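Serine/threonine-protein kinase pknE (Mycobacterium tuberculosis, PDB 2H34) transfers phosphate from ATP to serine and threonine residues of proteins through its cytoplasmic kinase domain, and probably helps the tuberculosis bacterium survive inside its host. Local coordinates at residues A[157-162]-A[204-209]; A[197-202]-A[237-242]. One frame throughout, in Å; residues are numbered along the deposited sequence.

Contact 1 of 2, residues A[157-162]-A[204-209]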
ATOM      1  N   HIS A 157       4.158   3.012  -7.419  1.00 79.46           N
ATOM      2  CA  HIS A 157       4.618   2.441  -6.158  1.00 80.19           C
ATOM      3  C   HIS A 157       5.381   1.178  -6.433  1.00 80.72           C
ATOM      4  O   HIS A 157       4.881   0.288  -7.110  1.00 81.03           O
ATOM      5  CB  HIS A 157       3.428   2.108  -5.265  1.00 79.94           C
ATOM      6  CG  HIS A 157       2.815   3.309  -4.627  1.00 80.19           C
ATOM      7  ND1 HIS A 157       2.550   3.379  -3.277  1.00 80.46           N
ATOM      8  CD2 HIS A 157       2.452   4.505  -5.148  1.00 80.12           C
ATOM      9  CE1 HIS A 157       2.026   4.560  -3.000  1.00 81.53           C
ATOM     10  NE2 HIS A 157       1.952   5.260  -4.118  1.00 80.62           N
ATOM     11  N   ARG A 158       6.590   1.093  -5.893  1.00 81.58           N
ATOM     12  CA  ARG A 158       7.389  -0.126  -6.014  1.00 82.00           C
ATOM     13  C   ARG A 158       6.810  -1.336  -5.274  1.00 81.83           C
ATOM     14  O   ARG A 158       7.325  -2.443  -5.435  1.00 82.03           O
ATOM     15  CB  ARG A 158       8.824   0.126  -5.549  1.00 82.18           C
ATOM     16  CG  ARG A 158       9.760   0.543  -6.663  1.00 83.62           C
ATOM     17  CD  ARG A 158      11.160   0.792  -6.123  1.00 86.62           C
ATOM     18  NE  ARG A 158      11.901   1.737  -6.957  1.00 88.07           N
ATOM     19  CZ  ARG A 158      12.649   2.730  -6.486  1.00 88.60           C
ATOM     20  NH1 ARG A 158      12.762   2.923  -5.172  1.00 89.66           N
ATOM     21  NH2 ARG A 158      13.273   3.542  -7.329  1.00 88.46           N
ATOM     22  N   ASP A 159       5.762  -1.129  -4.466  1.00 81.62           N
ATOM     23  CA  ASP A 159       5.197  -2.202  -3.637  1.00 81.41           C
ATOM     24  C   ASP A 159       4.031  -1.782  -2.753  1.00 81.51           C
ATOM     25  O   ASP A 159       3.594  -0.628  -2.763  1.00 81.99           O
ATOM     26  CB  ASP A 159       6.269  -2.751  -2.712  1.00 81.45           C
ATOM     27  CG  ASP A 159       6.827  -1.693  -1.811  1.00 81.26           C
ATOM     28  OD1 ASP A 159       6.052  -0.786  -1.428  1.00 79.27           O
ATOM     29  OD2 ASP A 159       8.044  -1.757  -1.515  1.00 82.41           O
ATOM     30  N   VAL A 160       3.554  -2.742  -1.965  1.00 81.02           N
ATOM     31  CA  VAL A 160       2.453  -2.540  -1.037  1.00 80.49           C
ATOM     32  C   VAL A 160       2.755  -3.368   0.201  1.00 80.36           C
ATOM     33  O   VAL A 160       3.234  -4.507   0.090  1.00 80.82           O
ATOM     34  CB  VAL A 160       1.107  -3.056  -1.601  1.00 80.42           C
ATOM     35  CG1 VAL A 160      -0.040  -2.192  -1.114  1.00 80.38           C
ATOM     36  CG2 VAL A 160       1.110  -3.088  -3.108  1.00 80.47           C
ATOM     37  N   LYS A 161       2.492  -2.791   1.374  1.00 79.28           N
ATOM     38  CA  LYS A 161       2.527  -3.525   2.627  1.00 78.13           C
ATOM     39  C   LYS A 161       1.120  -3.414   3.191  1.00 77.08           C
ATOM     40  O   LYS A 161       0.469  -2.390   2.989  1.00 76.79           O
ATOM     41  CB  LYS A 161       3.506  -2.864   3.599  1.00 78.62           C
ATOM     42  CG  LYS A 161       4.969  -2.905   3.193  1.00 80.03           C
ATOM     43  CD  LYS A 161       5.723  -1.601   3.556  1.00 81.78           C
ATOM     44  CE  LYS A 161       6.419  -1.655   4.917  1.00 82.15           C
ATOM     45  NZ  LYS A 161       5.592  -1.090   6.013  1.00 82.09           N
ATOM     46  N   PRO A 162       0.642  -4.451   3.905  1.00 76.04           N
ATOM     47  CA  PRO A 162      -0.633  -4.361   4.633  1.00 75.49           C
ATOM     48  C   PRO A 162      -0.673  -3.167   5.581  1.00 75.31           C
ATOM     49  O   PRO A 162      -1.734  -2.589   5.828  1.00 75.40           O
ATOM     50  CB  PRO A 162      -0.662  -5.659   5.429  1.00 75.26           C
ATOM     51  CG  PRO A 162       0.152  -6.601   4.614  1.00 75.02           C
ATOM     52  CD  PRO A 162       1.256  -5.780   4.043  1.00 75.44           C
ATOM     53  N   PRO A 204      11.208 -10.419  -7.420  1.00 82.30           N
ATOM     54  CA  PRO A 204      12.614 -10.721  -7.572  1.00 81.96           C
ATOM     55  C   PRO A 204      13.380  -9.664  -8.367  1.00 81.97           C
ATOM     56  O   PRO A 204      14.506  -9.341  -8.010  1.00 81.59           O
ATOM     57  CB  PRO A 204      12.597 -12.052  -8.315  1.00 81.92           C
ATOM     58  CG  PRO A 204      11.243 -12.611  -8.079  1.00 81.53           C
ATOM     59  CD  PRO A 204      10.375 -11.430  -8.087  1.00 82.19           C
ATOM     60  N   GLU A 205      12.771  -9.108  -9.415  1.00 82.28           N
ATOM     61  CA  GLU A 205      13.486  -8.168 -10.295  1.00 82.72           C
ATOM     62  C   GLU A 205      14.047  -6.944  -9.562  1.00 83.22           C
ATOM     63  O   GLU A 205      14.902  -6.224 -10.093  1.00 83.36           O
ATOM     64  CB  GLU A 205      12.623  -7.731 -11.484  1.00 82.40           C
ATOM     65  CG  GLU A 205      11.374  -6.953 -11.108  1.00 82.35           C
ATOM     66  CD  GLU A 205      10.163  -7.846 -10.911  1.00 81.44           C
ATOM     67  OE1 GLU A 205      10.328  -9.035 -10.562  1.00 82.87           O
ATOM     68  OE2 GLU A 205       9.042  -7.362 -11.113  1.00 79.38           O
ATOM     69  N   ARG A 206      13.567  -6.728  -8.339  1.00 83.68           N
ATOM     70  CA  ARG A 206      13.999  -5.601  -7.526  1.00 84.08           C
ATOM     71  C   ARG A 206      15.383  -5.803  -6.897  1.00 84.01           C
ATOM     72  O   ARG A 206      16.075  -4.831  -6.580  1.00 83.88           O
ATOM     73  CB  ARG A 206      12.972  -5.333  -6.439  1.00 84.19           C
ATOM     74  CG  ARG A 206      11.591  -5.013  -6.965  1.00 86.16           C
ATOM     75  CD  ARG A 206      10.720  -4.418  -5.867  1.00 90.08           C
ATOM     76  NE  ARG A 206      11.428  -3.377  -5.124  1.00 92.44           N
ATOM     77  CZ  ARG A 206      10.942  -2.716  -4.076  1.00 94.35           C
ATOM     78  NH1 ARG A 206       9.715  -2.964  -3.608  1.00 93.78           N
ATOM     79  NH2 ARG A 206      11.701  -1.795  -3.490  1.00 96.00           N
ATOM     80  N   PHE A 207      15.786  -7.059  -6.721  1.00 83.97           N
ATOM     81  CA  PHE A 207      17.064  -7.367  -6.066  1.00 84.00           C
ATOM     82  C   PHE A 207      18.307  -7.127  -6.948  1.00 84.04           C
ATOM     83  O   PHE A 207      19.379  -6.829  -6.423  1.00 84.24           O
ATOM     84  CB  PHE A 207      17.052  -8.773  -5.434  1.00 83.77           C
ATOM     85  CG  PHE A 207      15.881  -9.011  -4.496  1.00 83.91           C
ATOM     86  CD1 PHE A 207      15.824  -8.388  -3.251  1.00 83.99           C
ATOM     87  CD2 PHE A 207      14.827  -9.848  -4.866  1.00 83.34           C
ATOM     88  CE1 PHE A 207      14.719  -8.592  -2.393  1.00 83.27           C
ATOM     89  CE2 PHE A 207      13.739 -10.071  -4.011  1.00 82.04           C
ATOM     90  CZ  PHE A 207      13.687  -9.440  -2.775  1.00 82.07           C
ATOM     91  N   SER A 208      18.157  -7.229  -8.272  1.00 84.08           N
ATOM     92  CA  SER A 208      19.228  -6.854  -9.208  1.00 84.12           C
ATOM     93  C   SER A 208      18.686  -5.943 -10.312  1.00 84.23           C
ATOM     94  O   SER A 208      17.669  -5.279 -10.120  1.00 84.34           O
ATOM     95  CB  SER A 208      19.901  -8.100  -9.803  1.00 84.27           C
ATOM     96  OG  SER A 208      21.250  -7.846 -10.195  1.00 84.04           O
ATOM     97  N   GLU A 209      19.367  -5.909 -11.457  1.00 84.44           N
ATOM     98  CA  GLU A 209      18.907  -5.145 -12.623  1.00 84.49           C
ATOM     99  C   GLU A 209      18.192  -6.028 -13.645  1.00 84.33           C
ATOM    100  O   GLU A 209      17.095  -5.704 -14.094  1.00 84.06           O
ATOM    101  CB  GLU A 209      20.077  -4.415 -13.293  1.00 84.62           C
ATOM    102  CG  GLU A 209      20.371  -3.039 -12.699  1.00 84.67           C
ATOM    103  CD  GLU A 209      21.150  -3.108 -11.398  1.00 84.01           C
ATOM    104  OE1 GLU A 209      20.607  -2.694 -10.351  1.00 83.19           O
ATOM    105  OE2 GLU A 209      22.302  -3.588 -11.425  1.00 83.54           O
TER
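Arg206 reaches from segment 204-209 to Asp159 and lies against Arg158. A turn spans 204-207, beginning at Pro204, whose ring suits a tight bend and whose carbonyl O accepts Phe207 N at 2.9 Å. Glu205 goes another way and forms a salt bridge with Arg280. Pro204 and Glu205 belong to the APE motif that ends the activation segment of protein kinases, and the Glu-Arg pair is the one usual in the family; His157, Arg158 and Asp159 are the HRD motif of the catalytic loop, with Asp159 the predicted proton acceptor. Next comes Arg206, whose long chain spans the gap, extended through chi2 and then bent about the CG-CD bond (chi3 47°), which places the guanidinium beside Asp159. Its NH1 gives Asp159 OD2 a salt-bridging hydrogen bond of 2.9 Å. The oxygen sits almost in the guanidinium plane, at its edge, but NH1 comes to the anti side of OD2, 29° out of the carboxylate plane. Over one guanidinium face lies the aliphatic part of Arg158, with CB 3.8 Å from Arg206 CZ and CD 3.7 Å from Arg206 NH2. The charged end of Arg158 continues past that group. Beyond Arg206, Phe207 turns its ring toward Met202 and Met243.

Contact 2 of 2, residues A[197-202]-A[237-242]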
ATOM      1  N   GLY A 197       9.659  -0.624   4.071  1.00 86.82           N
ATOM      2  CA  GLY A 197       9.436  -1.704   3.113  1.00 87.11           C
ATOM      3  C   GLY A 197      10.011  -3.012   3.609  1.00 87.06           C
ATOM      4  O   GLY A 197      11.096  -3.025   4.195  1.00 87.22           O
ATOM      5  N   THR A 198       9.286  -4.115   3.403  1.00 86.81           N
ATOM      6  CA  THR A 198       9.839  -5.435   3.758  1.00 86.48           C
ATOM      7  C   THR A 198       9.791  -6.459   2.650  1.00 86.13           C
ATOM      8  O   THR A 198       8.875  -6.461   1.812  1.00 85.95           O
ATOM      9  CB  THR A 198       9.168  -6.097   4.977  1.00 86.62           C
ATOM     10  OG1 THR A 198       7.748  -6.070   4.798  1.00 86.14           O
ATOM     11  CG2 THR A 198       9.610  -5.441   6.303  1.00 85.66           C
ATOM     12  N   LEU A 199      10.766  -7.365   2.723  1.00 85.39           N
ATOM     13  CA  LEU A 199      10.988  -8.410   1.739  1.00 84.97           C
ATOM     14  C   LEU A 199       9.816  -9.364   1.520  1.00 84.57           C
ATOM     15  O   LEU A 199       9.768 -10.038   0.482  1.00 84.31           O
ATOM     16  CB  LEU A 199      12.239  -9.206   2.100  1.00 85.11           C
ATOM     17  CG  LEU A 199      13.575  -8.628   1.638  1.00 85.36           C
ATOM     18  CD1 LEU A 199      13.930  -7.334   2.368  1.00 86.09           C
ATOM     19  CD2 LEU A 199      14.655  -9.660   1.840  1.00 85.43           C
ATOM     20  N   TYR A 200       8.884  -9.430   2.475  1.00 83.83           N
ATOM     21  CA  TYR A 200       7.747 -10.343   2.357  1.00 83.44           C
ATOM     22  C   TYR A 200       6.962 -10.133   1.070  1.00 83.07           C
ATOM     23  O   TYR A 200       6.315 -11.068   0.589  1.00 83.04           O
ATOM     24  CB  TYR A 200       6.774 -10.204   3.520  1.00 83.53           C
ATOM     25  CG  TYR A 200       7.280 -10.606   4.879  1.00 84.82           C
ATOM     26  CD1 TYR A 200       7.893 -11.839   5.083  1.00 85.74           C
ATOM     27  CD2 TYR A 200       7.096  -9.759   5.987  1.00 85.92           C
ATOM     28  CE1 TYR A 200       8.347 -12.212   6.352  1.00 87.65           C
ATOM     29  CE2 TYR A 200       7.536 -10.122   7.262  1.00 86.33           C
ATOM     30  CZ  TYR A 200       8.159 -11.350   7.439  1.00 87.65           C
ATOM     31  OH  TYR A 200       8.603 -11.724   8.689  1.00 87.97           O
ATOM     32  N   TYR A 201       7.017  -8.915   0.522  1.00 82.59           N
ATOM     33  CA  TYR A 201       6.150  -8.516  -0.598  1.00 82.27           C
ATOM     34  C   TYR A 201       6.921  -8.086  -1.854  1.00 83.03           C
ATOM     35  O   TYR A 201       6.376  -7.403  -2.725  1.00 82.74           O
ATOM     36  CB  TYR A 201       5.156  -7.424  -0.133  1.00 81.60           C
ATOM     37  CG  TYR A 201       4.483  -7.797   1.173  1.00 79.03           C
ATOM     38  CD1 TYR A 201       4.996  -7.359   2.399  1.00 76.12           C
ATOM     39  CD2 TYR A 201       3.387  -8.650   1.187  1.00 76.30           C
ATOM     40  CE1 TYR A 201       4.420  -7.740   3.588  1.00 73.51           C
ATOM     41  CE2 TYR A 201       2.801  -9.035   2.380  1.00 74.88           C
ATOM     42  CZ  TYR A 201       3.325  -8.582   3.574  1.00 73.55           C
ATOM     43  OH  TYR A 201       2.745  -8.978   4.750  1.00 73.18           O
HETATM   44  N   MSE A 202       8.177  -8.518  -1.962  1.00 84.02           N
HETATM   45  CA  MSE A 202       9.061  -8.000  -2.998  1.00 85.36           C
HETATM   46  C   MSE A 202       9.315  -8.930  -4.165  1.00 84.96           C
HETATM   47  O   MSE A 202       9.803 -10.048  -3.995  1.00 85.11           O
HETATM   48  CB  MSE A 202      10.390  -7.589  -2.409  1.00 86.31           C
HETATM   49  CG  MSE A 202      10.493  -6.133  -2.086  1.00 91.07           C
HETATM   50 SE   MSE A 202      12.330  -5.796  -1.520  1.00105.84          SE
HETATM   51  CE  MSE A 202      11.896  -4.358  -0.170  1.00101.38           C
ATOM     52  N   GLY A 237      10.361 -17.188   7.166  1.00 76.68           N
ATOM     53  CA  GLY A 237      11.799 -17.276   7.411  1.00 76.35           C
ATOM     54  C   GLY A 237      12.454 -15.911   7.526  1.00 76.11           C
ATOM     55  O   GLY A 237      11.762 -14.888   7.586  1.00 75.65           O
ATOM     56  N   ASP A 238      13.789 -15.891   7.557  1.00 75.92           N
ATOM     57  CA  ASP A 238      14.523 -14.632   7.668  1.00 75.67           C
ATOM     58  C   ASP A 238      14.786 -13.970   6.315  1.00 75.87           C
ATOM     59  O   ASP A 238      14.502 -14.550   5.250  1.00 75.56           O
ATOM     60  CB  ASP A 238      15.814 -14.796   8.474  1.00 75.55           C
ATOM     61  CG  ASP A 238      16.818 -15.747   7.819  1.00 75.33           C
ATOM     62  OD1 ASP A 238      17.728 -16.205   8.538  1.00 73.61           O
ATOM     63  OD2 ASP A 238      16.711 -16.033   6.605  1.00 74.68           O
ATOM     64  N   GLN A 239      15.307 -12.743   6.378  1.00 76.02           N
ATOM     65  CA  GLN A 239      15.509 -11.902   5.200  1.00 76.07           C
ATOM     66  C   GLN A 239      16.243 -12.643   4.093  1.00 75.98           C
ATOM     67  O   GLN A 239      15.872 -12.529   2.937  1.00 76.07           O
ATOM     68  CB  GLN A 239      16.264 -10.619   5.555  1.00 76.19           C
ATOM     69  CG  GLN A 239      15.493  -9.653   6.445  1.00 76.86           C
ATOM     70  CD  GLN A 239      16.256  -8.349   6.726  1.00 77.70           C
ATOM     71  OE1 GLN A 239      17.428  -8.355   7.159  1.00 75.21           O
ATOM     72  NE2 GLN A 239      15.576  -7.217   6.496  1.00 77.20           N
ATOM     73  N   LEU A 240      17.279 -13.398   4.448  1.00 75.81           N
ATOM     74  CA  LEU A 240      18.016 -14.181   3.460  1.00 75.81           C
ATOM     75  C   LEU A 240      17.126 -15.240   2.794  1.00 76.07           C
ATOM     76  O   LEU A 240      16.877 -15.169   1.585  1.00 76.12           O
ATOM     77  CB  LEU A 240      19.264 -14.815   4.093  1.00 75.88           C
ATOM     78  CG  LEU A 240      20.404 -15.393   3.250  1.00 74.39           C
ATOM     79  CD1 LEU A 240      21.102 -14.332   2.419  1.00 72.96           C
ATOM     80  CD2 LEU A 240      21.385 -16.035   4.194  1.00 74.86           C
ATOM     81  N   SER A 241      16.627 -16.194   3.584  1.00 76.23           N
ATOM     82  CA  SER A 241      15.760 -17.260   3.066  1.00 76.61           C
ATOM     83  C   SER A 241      14.517 -16.731   2.319  1.00 76.53           C
ATOM     84  O   SER A 241      14.137 -17.283   1.292  1.00 76.98           O
ATOM     85  CB  SER A 241      15.367 -18.250   4.176  1.00 76.52           C
ATOM     86  OG  SER A 241      14.216 -17.811   4.892  1.00 77.65           O
ATOM     87  N   VAL A 242      13.904 -15.662   2.817  1.00 76.38           N
ATOM     88  CA  VAL A 242      12.774 -15.050   2.110  1.00 76.61           C
ATOM     89  C   VAL A 242      13.175 -14.503   0.740  1.00 76.60           C
ATOM     90  O   VAL A 242      12.559 -14.845  -0.271  1.00 76.59           O
ATOM     91  CB  VAL A 242      12.069 -13.951   2.960  1.00 76.72           C
ATOM     92  CG1 VAL A 242      11.153 -13.078   2.105  1.00 75.85           C
ATOM     93  CG2 VAL A 242      11.263 -14.593   4.069  1.00 77.07           C
TER
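Leu199 and Val242 bury the most surface here, with Gln239 next, and the side-chain contacts are apolar, with no hydrogen bond across. Leu199 sits on a short 3-10 turn and points its branched end at the first turn of helix 239-248. Its CD2 lies over the backbone of that turn, 3.3 Å from Gln239 O, and 4.2 Å from Gln239 CB. Of the Gln239 side chain, CB makes the approach, and the rest runs out extended, which suits a polar residue on an exposed helix start. Val242, one turn on, is the buried member, and its beta-branch serves two neighbours at once. Its CG1, anti to the backbone N (chi1 165°), meets Leu199 CB at 4.0 Å, while CG2 approaches the ring of Tyr200 obliquely, 4.4 Å from CE1. Pro233 touches the same tyrosine. The helix start is fixed by Asp238 as N-cap: its OD2 accepts Ser241 N at 3.0 Å in a fairly straight bond (163°), a role for which a short carboxylate is well fitted. Ahead of it, Gly237 takes a positive phi (102°), easily allowed without a side chain. The sequence just before the APE motif identifies 197-202 as the P+1 loop, here resting on the start of helix 239-248 in the C-terminal lobe of a protein kinase.

In the fold
After the five-stranded sheet and helix 133-152, the chain reaches the catalytic loop 157-162, which contact 1 joins to 204-209, closing a loop of 41 residues that includes the unmodelled residues 181-196. Before that closure the chain has passed through 197-202, which contact 2 joins to 237-242 further on, closing 34 residues that contain helix 217-230. The segments alternate, so the two loops cross rather than nest. The contacts also touch directly: Tyr201 packs on Val160 and Pro162, and Lys161 lies against Gly197. Tyr201 also hydrogen-bonds Glu227 of helix 217-230. Catalytic loop, end of the activation segment and helices 217-230 and 239-248 are thus tied together within the C-terminal lobe.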